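Local coordinates for WbbM protein (Klebsiella pneumoniae, PDB 6U4B) that acts as a trimeric, bifunctional glycosyltransferase that polymerises O-antigen polysaccharide, probably through metal-dependent sugar transfer, at residues V302-S307 with A413-L418; G317-S322 with V403-D408; R349-T354 with L362-V367; D408-A413 with I580-N585. All blocks are in the same frame, centred on the assembly; numbering follows the deposited sequence.

Interaction 1 of 4, residues V302-S307 with A413-L418; sequences VPVVIS and ADLGEL
Leu415 reaches from a turn toward the start of strand 302-309 and sets one methyl against Val304. Along this side chain, CB and CG touch neither valine within 4.2 Å and serve as the stalk; of the two methyls only CD1 makes the contact. A chi2 of -180° keeps the chain extended and carries CD1 forward onto the fork of Val304, 3.9 Å from its CG2 and 4.0 Å from its CG1. The two side chains cross nearly at right angles, so a single methyl of the leucine meets both branches of the valine.

Two residues earlier on the same face of the strand, Val302 covers the turn itself: its CG2 lies 3.6 Å from Gly416 CA. Glycine suits this place because its bare backbone lets the valine methyl come so close. The turn is fixed by Asp414, whose OD1 accepts from Gly416 N at 2.8 Å, the amide approaching from above the carboxylate plane. The same OD1 bonds to Tyr333 OH, while OD2 forms a salt bridge with Lys331. An Asx turn thus presents apolar atoms to the start of an inner strand, parallel to both its neighbours, of a mixed sheet, consistent with the Rossmann-like GT-A fold of family 8 glycosyltransferases.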
loop_
_atom_site.group_PDB
_atom_site.type_symbol
_atom_site.label_atom_id
_atom_site.label_comp_id
_atom_site.label_asym_id
_atom_site.label_seq_id
_atom_site.Cartn_x
_atom_site.Cartn_y
_atom_site.Cartn_z
ATOM N N VAL A 302 -12.041 21.914 10.852
ATOM C CA VAL A 302 -12.958 20.965 11.475
ATOM C C VAL A 302 -12.290 20.418 12.731
ATOM O O VAL A 302 -11.406 19.553 12.635
ATOM C CB VAL A 302 -13.336 19.831 10.510
ATOM C CG1 VAL A 302 -14.282 18.846 11.186
ATOM C CG2 VAL A 302 -13.951 20.396 9.240
ATOM N N PRO A 303 -12.662 20.894 13.921
ATOM C CA PRO A 303 -12.035 20.400 15.157
ATOM C C PRO A 303 -12.589 19.030 15.520
ATOM O O PRO A 303 -13.797 18.866 15.716
ATOM C CB PRO A 303 -12.417 21.460 16.200
ATOM C CG PRO A 303 -12.964 22.627 15.409
ATOM C CD PRO A 303 -13.568 22.019 14.185
ATOM N N VAL A 304 -11.701 18.046 15.616
ATOM C CA VAL A 304 -12.069 16.668 15.918
ATOM C C VAL A 304 -11.350 16.255 17.192
ATOM O O VAL A 304 -10.123 16.379 17.287
ATOM C CB VAL A 304 -11.719 15.721 14.757
ATOM C CG1 VAL A 304 -12.081 14.289 15.115
ATOM C CG2 VAL A 304 -12.427 16.164 13.484
ATOM N N VAL A 305 -12.108 15.761 18.166
ATOM C CA VAL A 305 -11.573 15.407 19.474
ATOM C C VAL A 305 -11.744 13.911 19.688
ATOM O O VAL A 305 -12.853 13.379 19.555
ATOM C CB VAL A 305 -12.253 16.209 20.597
ATOM C CG1 VAL A 305 -11.723 15.769 21.953
ATOM C CG2 VAL A 305 -12.006 17.684 20.385
ATOM N N ILE A 306 -10.642 13.242 20.015
ATOM C CA ILE A 306 -10.614 11.808 20.266
ATOM C C ILE A 306 -9.918 11.576 21.601
ATOM O O ILE A 306 -9.056 12.356 22.015
ATOM C CB ILE A 306 -9.892 11.042 19.134
ATOM C CG1 ILE A 306 -10.288 11.600 17.767
ATOM C CG2 ILE A 306 -10.210 9.560 19.205
ATOM C CD1 ILE A 306 -9.403 11.126 16.632
ATOM N N SER A 307 -10.294 10.491 22.273
ATOM C CA SER A 307 -9.721 10.152 23.567
ATOM C C SER A 307 -9.436 8.660 23.616
ATOM O O SER A 307 -10.328 7.849 23.354
ATOM C CB SER A 307 -10.666 10.555 24.707
ATOM O OG SER A 307 -10.191 10.100 25.960
ATOM N N ALA A 413 -17.007 9.117 5.605
ATOM C CA ALA A 413 -17.419 10.371 5.000
ATOM C C ALA A 413 -16.646 11.514 5.639
ATOM O O ALA A 413 -15.969 11.347 6.657
ATOM C CB ALA A 413 -18.931 10.592 5.146
ATOM N N ASP A 414 -16.753 12.685 5.019
ATOM C CA ASP A 414 -16.125 13.890 5.543
ATOM C C ASP A 414 -16.792 14.286 6.856
ATOM O O ASP A 414 -17.997 14.552 6.891
ATOM C CB ASP A 414 -16.235 15.012 4.510
ATOM C CG ASP A 414 -15.612 16.316 4.979
ATOM O OD1 ASP A 414 -14.942 16.333 6.032
ATOM O OD2 ASP A 414 -15.798 17.334 4.279
ATOM N N LEU A 415 -16.014 14.317 7.942
ATOM C CA LEU A 415 -16.556 14.756 9.223
ATOM C C LEU A 415 -16.967 16.221 9.197
ATOM O O LEU A 415 -17.718 16.661 10.070
ATOM C CB LEU A 415 -15.533 14.528 10.339
ATOM C CG LEU A 415 -15.565 13.189 11.077
ATOM C CD1 LEU A 415 -14.488 13.154 12.152
ATOM C CD2 LEU A 415 -16.934 12.954 11.690
ATOM N N GLY A 416 -16.500 16.983 8.205
ATOM C CA GLY A 416 -16.796 18.403 8.124
ATOM C C GLY A 416 -18.258 18.736 7.924
ATOM O O GLY A 416 -18.684 19.837 8.297
ATOM N N GLU A 417 -19.035 17.826 7.334
ATOM C CA GLU A 417 -20.444 18.131 7.117
ATOM C C GLU A 417 -21.255 18.076 8.407
ATOM O O GLU A 417 -22.365 18.619 8.450
ATOM C CB GLU A 417 -21.053 17.201 6.064
ATOM C CG GLU A 417 -20.789 15.719 6.262
ATOM C CD GLU A 417 -21.140 14.899 5.027
ATOM O OE1 GLU A 417 -22.224 14.276 5.006
ATOM O OE2 GLU A 417 -20.340 14.892 4.068
ATOM N N LEU A 418 -20.727 17.448 9.461
ATOM C CA LEU A 418 -21.362 17.558 10.769
ATOM C C LEU A 418 -21.320 18.991 11.283
ATOM O O LEU A 418 -22.219 19.415 12.018
ATOM C CB LEU A 418 -20.693 16.615 11.772
ATOM C CG LEU A 418 -20.985 15.122 11.616
ATOM C CD1 LEU A 418 -20.338 14.339 12.743
ATOM C CD2 LEU A 418 -22.485 14.868 11.572
#

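Interaction 2 of 4, residues G317-S322 with V403-D408; sequences GALINS and VFIDSD. With MG (magnesium ion), chain C.
Leu319 O, on the helix residue that meets Ile405 and Asp406, accepts the shortest polar bond here, from Ser322 OG at 2.6 Å. The bond runs along a lone pair in the carbonyl plane, with a C=O...O angle of 126°, and keeps the hydroxyl folded back on its own helix. Ser322 OG also accepts from the backbone N of Val411, so two partners hold it.

Leu319 has CG anti to its backbone nitrogen (chi1 171°), which sends both methyls to the strand. CD1 meets Ile405 CD1 at 3.8 Å, and CD2 lies 3.9 Å from Ile405 CG2, the two side chains running past each other in opposite senses. CD2 also rests 3.3 Å from Asp406 O, a carbonyl that receives a hydrogen bond from Thr409 OG1. A branched apolar residue fits here, packing against the back of the metal-binding turn.

The CB of Asp406 is directed away from the helix, and its OD2 binds magnesium at 2.1 Å; Asp408 OD1 binds at 2.5 Å, and His560 NE2 completes the protein ligands. Asp406 OD1 forms a salt bridge with Arg389. This Asp-Ser-Asp sequence is consistent with the DxD motif of GT-A enzymes such as family 8. Helix 313-325 lies against strands 302-309, 402-405 and 409-411, with helix 576-583 touching Ala318 and Ser322.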
loop_
_atom_site.group_PDB
_atom_site.type_symbol
_atom_site.label_atom_id
_atom_site.label_comp_id
_atom_site.label_asym_id
_atom_site.label_seq_id
_atom_site.Cartn_x
_atom_site.Cartn_y
_atom_site.Cartn_z
ATOM N N GLY A 317 -5.458 5.062 15.491
ATOM C CA GLY A 317 -4.762 5.207 14.223
ATOM C C GLY A 317 -5.659 4.933 13.033
ATOM O O GLY A 317 -5.655 5.682 12.052
ATOM N N ALA A 318 -6.443 3.853 13.104
ATOM C CA ALA A 318 -7.378 3.542 12.027
ATOM C C ALA A 318 -8.408 4.650 11.858
ATOM O O ALA A 318 -8.728 5.044 10.728
ATOM C CB ALA A 318 -8.065 2.207 12.302
ATOM N N LEU A 319 -8.930 5.171 12.972
ATOM C CA LEU A 319 -9.897 6.261 12.907
ATOM C C LEU A 319 -9.293 7.493 12.247
ATOM O O LEU A 319 -9.863 8.047 11.300
ATOM C CB LEU A 319 -10.401 6.596 14.311
ATOM C CG LEU A 319 -11.267 7.852 14.442
ATOM C CD1 LEU A 319 -12.517 7.760 13.569
ATOM C CD2 LEU A 319 -11.637 8.097 15.901
ATOM N N ILE A 320 -8.133 7.938 12.739
ATOM C CA ILE A 320 -7.498 9.134 12.191
ATOM C C ILE A 320 -7.174 8.937 10.719
ATOM O O ILE A 320 -7.355 9.847 9.898
ATOM C CB ILE A 320 -6.244 9.495 13.012
ATOM C CG1 ILE A 320 -6.647 10.054 14.381
ATOM C CG2 ILE A 320 -5.368 10.486 12.256
ATOM C CD1 ILE A 320 -5.494 10.216 15.345
ATOM N N ASN A 321 -6.705 7.744 10.353
ATOM C CA ASN A 321 -6.458 7.465 8.944
ATOM C C ASN A 321 -7.751 7.525 8.138
ATOM O O ASN A 321 -7.762 8.034 7.011
ATOM C CB ASN A 321 -5.782 6.105 8.786
ATOM C CG ASN A 321 -4.626 6.148 7.813
ATOM O OD1 ASN A 321 -4.114 7.221 7.494
ATOM N ND2 ASN A 321 -4.205 4.982 7.338
ATOM N N SER A 322 -8.858 7.033 8.705
ATOM C CA SER A 322 -10.134 7.118 8.001
ATOM C C SER A 322 -10.577 8.567 7.844
ATOM O O SER A 322 -11.163 8.933 6.818
ATOM C CB SER A 322 -11.208 6.301 8.730
ATOM O OG SER A 322 -11.787 7.021 9.811
ATOM N N VAL A 403 -16.295 18.511 17.192
ATOM C CA VAL A 403 -16.858 17.185 16.957
ATOM C C VAL A 403 -16.065 16.170 17.767
ATOM O O VAL A 403 -14.869 15.969 17.521
ATOM C CB VAL A 403 -16.846 16.817 15.465
ATOM C CG1 VAL A 403 -17.440 15.434 15.258
ATOM C CG2 VAL A 403 -17.603 17.858 14.657
ATOM N N PHE A 404 -16.722 15.535 18.737
ATOM C CA PHE A 404 -16.126 14.398 19.425
ATOM C C PHE A 404 -16.543 13.101 18.747
ATOM O O PHE A 404 -17.676 12.966 18.276
ATOM C CB PHE A 404 -16.530 14.344 20.902
ATOM C CG PHE A 404 -16.119 13.062 21.585
ATOM C CD1 PHE A 404 -14.879 12.958 22.190
ATOM C CD2 PHE A 404 -16.958 11.951 21.587
ATOM C CE1 PHE A 404 -14.485 11.783 22.796
ATOM C CE2 PHE A 404 -16.564 10.770 22.182
ATOM C CZ PHE A 404 -15.330 10.688 22.793
ATOM N N ILE A 405 -15.628 12.135 18.729
ATOM C CA ILE A 405 -15.930 10.820 18.174
ATOM C C ILE A 405 -15.188 9.766 18.984
ATOM O O ILE A 405 -14.024 9.951 19.351
ATOM C CB ILE A 405 -15.582 10.755 16.668
ATOM C CG1 ILE A 405 -15.959 9.393 16.074
ATOM C CG2 ILE A 405 -14.108 11.080 16.425
ATOM C CD1 ILE A 405 -15.832 9.339 14.564
ATOM N N ASP A 406 -15.880 8.665 19.276
ATOM C CA ASP A 406 -15.258 7.535 19.957
ATOM C C ASP A 406 -14.056 7.018 19.171
ATOM O O ASP A 406 -14.003 7.099 17.940
ATOM C CB ASP A 406 -16.271 6.403 20.142
ATOM C CG ASP A 406 -16.992 6.470 21.473
ATOM O OD1 ASP A 406 -16.862 7.492 22.182
ATOM O OD2 ASP A 406 -17.685 5.487 21.814
ATOM N N SER A 407 -13.088 6.458 19.896
ATOM C CA SER A 407 -11.877 5.958 19.259
ATOM C C SER A 407 -12.089 4.626 18.553
ATOM O O SER A 407 -11.329 4.304 17.632
ATOM C CB SER A 407 -10.754 5.821 20.289
ATOM O OG SER A 407 -10.998 4.741 21.173
ATOM N N ASP A 408 -13.095 3.850 18.949
ATOM C CA ASP A 408 -13.360 2.557 18.314
ATOM C C ASP A 408 -14.302 2.704 17.122
ATOM O O ASP A 408 -15.291 1.984 16.981
ATOM C CB ASP A 408 -13.914 1.575 19.340
ATOM C CG ASP A 408 -15.154 2.096 20.039
ATOM O OD1 ASP A 408 -15.456 3.302 19.905
ATOM O OD2 ASP A 408 -15.830 1.296 20.720
HETATM MG MG MG C . -17.460 3.401 21.368
#

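Interaction 3 of 4, residues R349-T354 with L362-V367; sequences RLVNLT and LRFFDV
Leu362 and Phe364 stand on the same face of strand 360-366 and press their tips into the surface of residues 350-354. The hollow that takes Leu362 is shallow and partly made of main chain: CD1 lies 3.6 Å from Leu350 C, with Leu350 CB and Val351 CG2 forming its walls, each 3.8 Å from the same methyl. A leucine suits it, because its gamma-branch lets one methyl enter while CB stays outside as a shoulder.

Against that shoulder leans Thr354 CG2, 3.9 Å from Leu362 CB. The threonine is turned so that its hydroxyl sits between its own N and carbonyl carbon (chi1 69°), and OG1 can then fold back to Val351 O at 2.7 Å, in the carbonyl plane and on a lone pair. Val351 O also accepts Thr354 N, so it is doubly held.

Phe364 enters edge first. Its CE2-CZ rim spans the two residues, CZ against Leu350 and CE2 against Val351: Leu350 CB lies in the ring plane and CD1 near it, 3.8 Å from CZ, whereas Val351 CG2 meets CE2 at 3.6 Å. The long, thin rim of an aromatic ring can lie across two aliphatic side chains in this way. The contact closes a beta-alpha-beta unit, in which helix 344-352 connects strands 333-340 and 360-366 and packs on the latter; Leu362 and Phe364 also touch Ile335 and Val337 of the neighbouring strand. Helix 313-325 lies alongside, its Ile320 on Leu350 and its Ile324 on Thr354.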
loop_
_atom_site.group_PDB
_atom_site.type_symbol
_atom_site.label_atom_id
_atom_site.label_comp_id
_atom_site.label_asym_id
_atom_site.label_seq_id
_atom_site.Cartn_x
_atom_site.Cartn_y
_atom_site.Cartn_z
ATOM N N ARG A 349 3.966 7.661 15.717
ATOM C CA ARG A 349 3.306 7.010 14.587
ATOM C C ARG A 349 2.014 7.722 14.211
ATOM O O ARG A 349 1.690 7.848 13.024
ATOM C CB ARG A 349 3.023 5.547 14.924
ATOM C CG ARG A 349 4.261 4.704 15.146
ATOM C CD ARG A 349 3.898 3.325 15.667
ATOM N NE ARG A 349 4.992 2.373 15.508
ATOM C CZ ARG A 349 4.915 1.088 15.839
ATOM N NH1 ARG A 349 3.794 0.603 16.352
ATOM N NH2 ARG A 349 5.957 0.288 15.655
ATOM N N LEU A 350 1.262 8.190 15.209
ATOM C CA LEU A 350 -0.013 8.846 14.931
ATOM C C LEU A 350 0.188 10.172 14.205
ATOM O O LEU A 350 -0.539 10.480 13.253
ATOM C CB LEU A 350 -0.787 9.053 16.234
ATOM C CG LEU A 350 -1.373 7.764 16.811
ATOM C CD1 LEU A 350 -1.678 7.910 18.285
ATOM C CD2 LEU A 350 -2.624 7.376 16.039
ATOM N N VAL A 351 1.162 10.971 14.645
ATOM C CA VAL A 351 1.458 12.224 13.957
ATOM C C VAL A 351 1.941 11.949 12.540
ATOM O O VAL A 351 1.581 12.663 11.595
ATOM C CB VAL A 351 2.486 13.047 14.757
ATOM C CG1 VAL A 351 2.950 14.248 13.947
ATOM C CG2 VAL A 351 1.886 13.498 16.082
ATOM N N ASN A 352 2.752 10.900 12.364
ATOM C CA ASN A 352 3.276 10.563 11.044
ATOM C C ASN A 352 2.176 10.251 10.037
ATOM O O ASN A 352 2.424 10.298 8.828
ATOM C CB ASN A 352 4.237 9.378 11.146
ATOM C CG ASN A 352 5.536 9.742 11.838
ATOM O OD1 ASN A 352 5.867 10.920 11.977
ATOM N ND2 ASN A 352 6.282 8.731 12.271
ATOM N N LEU A 353 0.967 9.931 10.506
ATOM C CA LEU A 353 -0.163 9.765 9.600
ATOM C C LEU A 353 -0.570 11.077 8.943
ATOM O O LEU A 353 -1.166 11.056 7.862
ATOM C CB LEU A 353 -1.363 9.178 10.348
ATOM C CG LEU A 353 -1.222 7.807 11.010
ATOM C CD1 LEU A 353 -2.424 7.531 11.905
ATOM C CD2 LEU A 353 -1.070 6.714 9.959
ATOM N N THR A 354 -0.260 12.212 9.569
ATOM C CA THR A 354 -0.678 13.520 9.082
ATOM C C THR A 354 0.436 14.280 8.381
ATOM O O THR A 354 0.196 15.393 7.902
ATOM C CB THR A 354 -1.211 14.370 10.243
ATOM O OG1 THR A 354 -0.132 14.710 11.122
ATOM C CG2 THR A 354 -2.270 13.604 11.026
ATOM N N LEU A 362 -2.497 17.273 14.033
ATOM C CA LEU A 362 -2.698 16.323 15.121
ATOM C C LEU A 362 -1.903 16.802 16.326
ATOM O O LEU A 362 -0.685 16.992 16.234
ATOM C CB LEU A 362 -2.263 14.911 14.715
ATOM C CG LEU A 362 -2.897 13.688 15.392
ATOM C CD1 LEU A 362 -1.829 12.703 15.845
ATOM C CD2 LEU A 362 -3.822 14.056 16.547
ATOM N N ARG A 363 -2.589 17.002 17.447
ATOM C CA ARG A 363 -1.949 17.396 18.692
ATOM C C ARG A 363 -2.439 16.491 19.813
ATOM O O ARG A 363 -3.514 15.892 19.731
ATOM C CB ARG A 363 -2.231 18.865 19.034
ATOM C CG ARG A 363 -1.644 19.865 18.047
ATOM C CD ARG A 363 -2.084 21.281 18.383
ATOM N NE ARG A 363 -3.522 21.467 18.197
ATOM C CZ ARG A 363 -4.206 22.511 18.657
ATOM N NH1 ARG A 363 -3.591 23.466 19.342
ATOM N NH2 ARG A 363 -5.509 22.600 18.436
ATOM N N PHE A 364 -1.630 16.392 20.862
ATOM C CA PHE A 364 -1.931 15.555 22.014
ATOM C C PHE A 364 -2.046 16.411 23.265
ATOM O O PHE A 364 -1.290 17.372 23.443
ATOM C CB PHE A 364 -0.855 14.486 22.226
ATOM C CG PHE A 364 -0.821 13.441 21.151
ATOM C CD1 PHE A 364 -1.666 12.345 21.207
ATOM C CD2 PHE A 364 0.058 13.551 20.087
ATOM C CE1 PHE A 364 -1.640 11.378 20.215
ATOM C CE2 PHE A 364 0.092 12.587 19.092
ATOM C CZ PHE A 364 -0.757 11.500 19.157
ATOM N N PHE A 365 -2.987 16.049 24.132
ATOM C CA PHE A 365 -3.133 16.673 25.438
ATOM C C PHE A 365 -3.312 15.582 26.480
ATOM O O PHE A 365 -4.118 14.665 26.289
ATOM C CB PHE A 365 -4.320 17.641 25.470
ATOM C CG PHE A 365 -4.475 18.361 26.781
ATOM C CD1 PHE A 365 -3.657 19.436 27.095
ATOM C CD2 PHE A 365 -5.428 17.959 27.701
ATOM C CE1 PHE A 365 -3.789 20.101 28.305
ATOM C CE2 PHE A 365 -5.567 18.620 28.916
ATOM C CZ PHE A 365 -4.746 19.693 29.216
ATOM N N ASP A 366 -2.550 15.673 27.567
ATOM C CA ASP A 366 -2.667 14.718 28.664
ATOM C C ASP A 366 -4.053 14.816 29.291
ATOM O O ASP A 366 -4.360 15.793 29.983
ATOM C CB ASP A 366 -1.580 14.970 29.711
ATOM C CG ASP A 366 -1.538 13.895 30.789
ATOM O OD1 ASP A 366 -0.595 13.916 31.608
ATOM O OD2 ASP A 366 -2.429 13.019 30.811
ATOM N N VAL A 367 -4.891 13.801 29.060
ATOM C CA VAL A 367 -6.257 13.825 29.568
ATOM C C VAL A 367 -6.292 13.875 31.089
ATOM O O VAL A 367 -7.264 14.371 31.671
ATOM C CB VAL A 367 -7.039 12.606 29.028
ATOM C CG1 VAL A 367 -6.615 11.329 29.745
ATOM C CG2 VAL A 367 -8.546 12.829 29.140
#

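Interaction 4 of 4, residues D408-A413 with I580-N585. With MG (magnesium ion), chain C.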
loop_
_atom_site.group_PDB
_atom_site.type_symbol
_atom_site.label_atom_id
_atom_site.label_comp_id
_atom_site.label_asym_id
_atom_site.label_seq_id
_atom_site.Cartn_x
_atom_site.Cartn_y
_atom_site.Cartn_z
ATOM N N ASP A 408 -13.095 3.850 18.949
ATOM C CA ASP A 408 -13.360 2.557 18.314
ATOM C C ASP A 408 -14.302 2.704 17.122
ATOM O O ASP A 408 -15.291 1.984 16.981
ATOM C CB ASP A 408 -13.914 1.575 19.340
ATOM C CG ASP A 408 -15.154 2.096 20.039
ATOM O OD1 ASP A 408 -15.456 3.302 19.905
ATOM O OD2 ASP A 408 -15.830 1.296 20.720
ATOM N N THR A 409 -13.989 3.662 16.249
ATOM C CA THR A 409 -14.797 3.942 15.072
ATOM C C THR A 409 -13.893 4.103 13.856
ATOM O O THR A 409 -12.678 4.276 13.974
ATOM C CB THR A 409 -15.633 5.220 15.244
ATOM O OG1 THR A 409 -14.756 6.350 15.338
ATOM C CG2 THR A 409 -16.501 5.148 16.500
ATOM N N VAL A 410 -14.509 4.040 12.677
ATOM C CA VAL A 410 -13.926 4.538 11.438
ATOM C C VAL A 410 -15.012 5.311 10.705
ATOM O O VAL A 410 -16.187 4.930 10.740
ATOM C CB VAL A 410 -13.355 3.414 10.539
ATOM C CG1 VAL A 410 -12.181 2.711 11.212
ATOM C CG2 VAL A 410 -14.435 2.413 10.146
ATOM N N VAL A 411 -14.628 6.404 10.056
ATOM C CA VAL A 411 -15.577 7.207 9.296
ATOM C C VAL A 411 -15.533 6.776 7.838
ATOM O O VAL A 411 -14.509 6.297 7.333
ATOM C CB VAL A 411 -15.304 8.718 9.440
ATOM C CG1 VAL A 411 -15.286 9.111 10.912
ATOM C CG2 VAL A 411 -14.002 9.097 8.761
ATOM N N LYS A 412 -16.671 6.926 7.160
ATOM C CA LYS A 412 -16.777 6.683 5.727
ATOM C C LYS A 412 -17.126 7.954 4.967
ATOM O O LYS A 412 -17.509 7.880 3.793
ATOM C CB LYS A 412 -17.823 5.601 5.441
ATOM C CG LYS A 412 -17.654 4.333 6.264
ATOM C CD LYS A 412 -16.539 3.455 5.721
ATOM C CE LYS A 412 -16.910 2.883 4.364
ATOM N NZ LYS A 412 -15.912 1.885 3.896
ATOM N N ALA A 413 -17.007 9.117 5.605
ATOM C CA ALA A 413 -17.419 10.371 5.000
ATOM C C ALA A 413 -16.646 11.514 5.639
ATOM O O ALA A 413 -15.969 11.347 6.657
ATOM C CB ALA A 413 -18.931 10.592 5.146
ATOM N N ILE A 580 -9.650 -2.753 8.588
ATOM C CA ILE A 580 -8.365 -3.160 8.019
ATOM C C ILE A 580 -7.917 -2.174 6.952
ATOM O O ILE A 580 -6.737 -1.810 6.877
ATOM C CB ILE A 580 -8.467 -4.590 7.457
ATOM C CG1 ILE A 580 -8.602 -5.595 8.598
ATOM C CG2 ILE A 580 -7.268 -4.920 6.579
ATOM C CD1 ILE A 580 -7.441 -5.570 9.575
ATOM N N GLU A 581 -8.857 -1.724 6.117
ATOM C CA GLU A 581 -8.560 -0.753 5.068
ATOM C C GLU A 581 -7.781 0.444 5.604
ATOM O O GLU A 581 -6.885 0.965 4.931
ATOM C CB GLU A 581 -9.870 -0.295 4.425
ATOM C CG GLU A 581 -9.739 0.760 3.346
ATOM C CD GLU A 581 -11.083 1.381 2.997
ATOM O OE1 GLU A 581 -11.186 2.625 2.990
ATOM O OE2 GLU A 581 -12.042 0.622 2.749
ATOM N N ASN A 582 -8.100 0.885 6.818
ATOM C CA ASN A 582 -7.472 2.068 7.390
ATOM C C ASN A 582 -6.255 1.751 8.247
ATOM O O ASN A 582 -5.486 2.665 8.564
ATOM C CB ASN A 582 -8.497 2.855 8.213
ATOM C CG ASN A 582 -9.589 3.451 7.353
ATOM O OD1 ASN A 582 -9.338 4.355 6.556
ATOM N ND2 ASN A 582 -10.809 2.947 7.505
ATOM N N ILE A 583 -6.058 0.490 8.630
ATOM C CA ILE A 583 -4.868 0.107 9.379
ATOM C C ILE A 583 -3.791 -0.494 8.479
ATOM O O ILE A 583 -2.632 -0.600 8.909
ATOM C CB ILE A 583 -5.223 -0.867 10.522
ATOM C CG1 ILE A 583 -4.328 -0.612 11.735
ATOM C CG2 ILE A 583 -5.112 -2.318 10.061
ATOM C CD1 ILE A 583 -4.516 0.763 12.342
ATOM N N ALA A 584 -4.135 -0.891 7.256
ATOM C CA ALA A 584 -3.132 -1.360 6.313
ATOM C C ALA A 584 -2.206 -0.214 5.918
ATOM O O ALA A 584 -2.619 0.946 5.832
ATOM C CB ALA A 584 -3.804 -1.956 5.074
ATOM N N ASN A 585 -0.938 -0.553 5.690
ATOM C CA ASN A 585 0.096 0.416 5.322
ATOM C C ASN A 585 0.316 1.450 6.424
ATOM O O ASN A 585 0.610 2.612 6.153
ATOM C CB ASN A 585 -0.221 1.099 3.987
ATOM C CG ASN A 585 -0.487 0.100 2.875
ATOM O OD1 ASN A 585 0.421 -0.587 2.412
ATOM N ND2 ASN A 585 -1.738 0.020 2.437
HETATM MG MG MG C . -17.460 3.401 21.368
HETATM O O HOH W 1 -12.996 4.613 5.699
HETATM O O HOH W 2 -14.142 4.284 2.596
#
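Val410 and Asn582 provide the direct packing, with Val410 CB and CG1 each 4.0 Å from Asn582 ND2. The valine turns CG1 toward the helix, and the amide crosses it at a slant. A compact beta-branched residue suits the strand, while the asparagine offers a flat group that can pack against methyls and still use its polar end.

Water carries the hydrogen bonding between the segments. One molecule donates to Val411 O at 2.8 Å and accepts from Asn582 ND2 at 3.3 Å, tying the strand backbone to the helix. A second links Lys412 NZ with Glu581 OE1, but both of its bonds are weak.

Charge adds a looser attraction. Lys412 NZ and Glu581 OE2 stand 4.2 Å apart, too far for a salt bridge, and each residue has a firmer partner elsewhere: Lys412 NZ pairs with Asp578, Glu581 OE1 with Arg325. Three successive folded torsions, chi1 to chi3, curl the lysine back so that its ammonium faces the helix.

At the end of that helix, Ile580 O accepts both Ile583 N at 3.0 Å and Ala584 N at 2.8 Å, after which the chain runs on to Asn585. There Asn585 OD1 shares a second magnesium ion with Asn585 of the two other subunits. The contact therefore lies between two metal sites: the probable DxD site of a GT-A glycosyltransferase, reached through Asp408 just before strand 409-411, and a site at the trimer interface.

Overall arrangement
From the N terminus, residues 302-307, on an inner strand of the family 8 sheet, open a loop that interaction 1 closes at 413-418. Nested inside it is interaction 2, joining 317-322 to 403-408, and nested inside that is the short loop of interaction 3, between 349-354 and 362-367. Interaction 4 starts at 408-413, sharing Asp408 with interaction 2 and Ala413 with interaction 1, and closes much later at 580-585; it therefore crosses interaction 1 and follows interactions 2 and 3 in series. The first three reach the same sheet. Interaction 2 sets helix 313-325 against the end of strand 402-405, interaction 4 strand 409-411 against helix 576-583; the two touch through Ser322 with Val411 and Asn321 with Asn582.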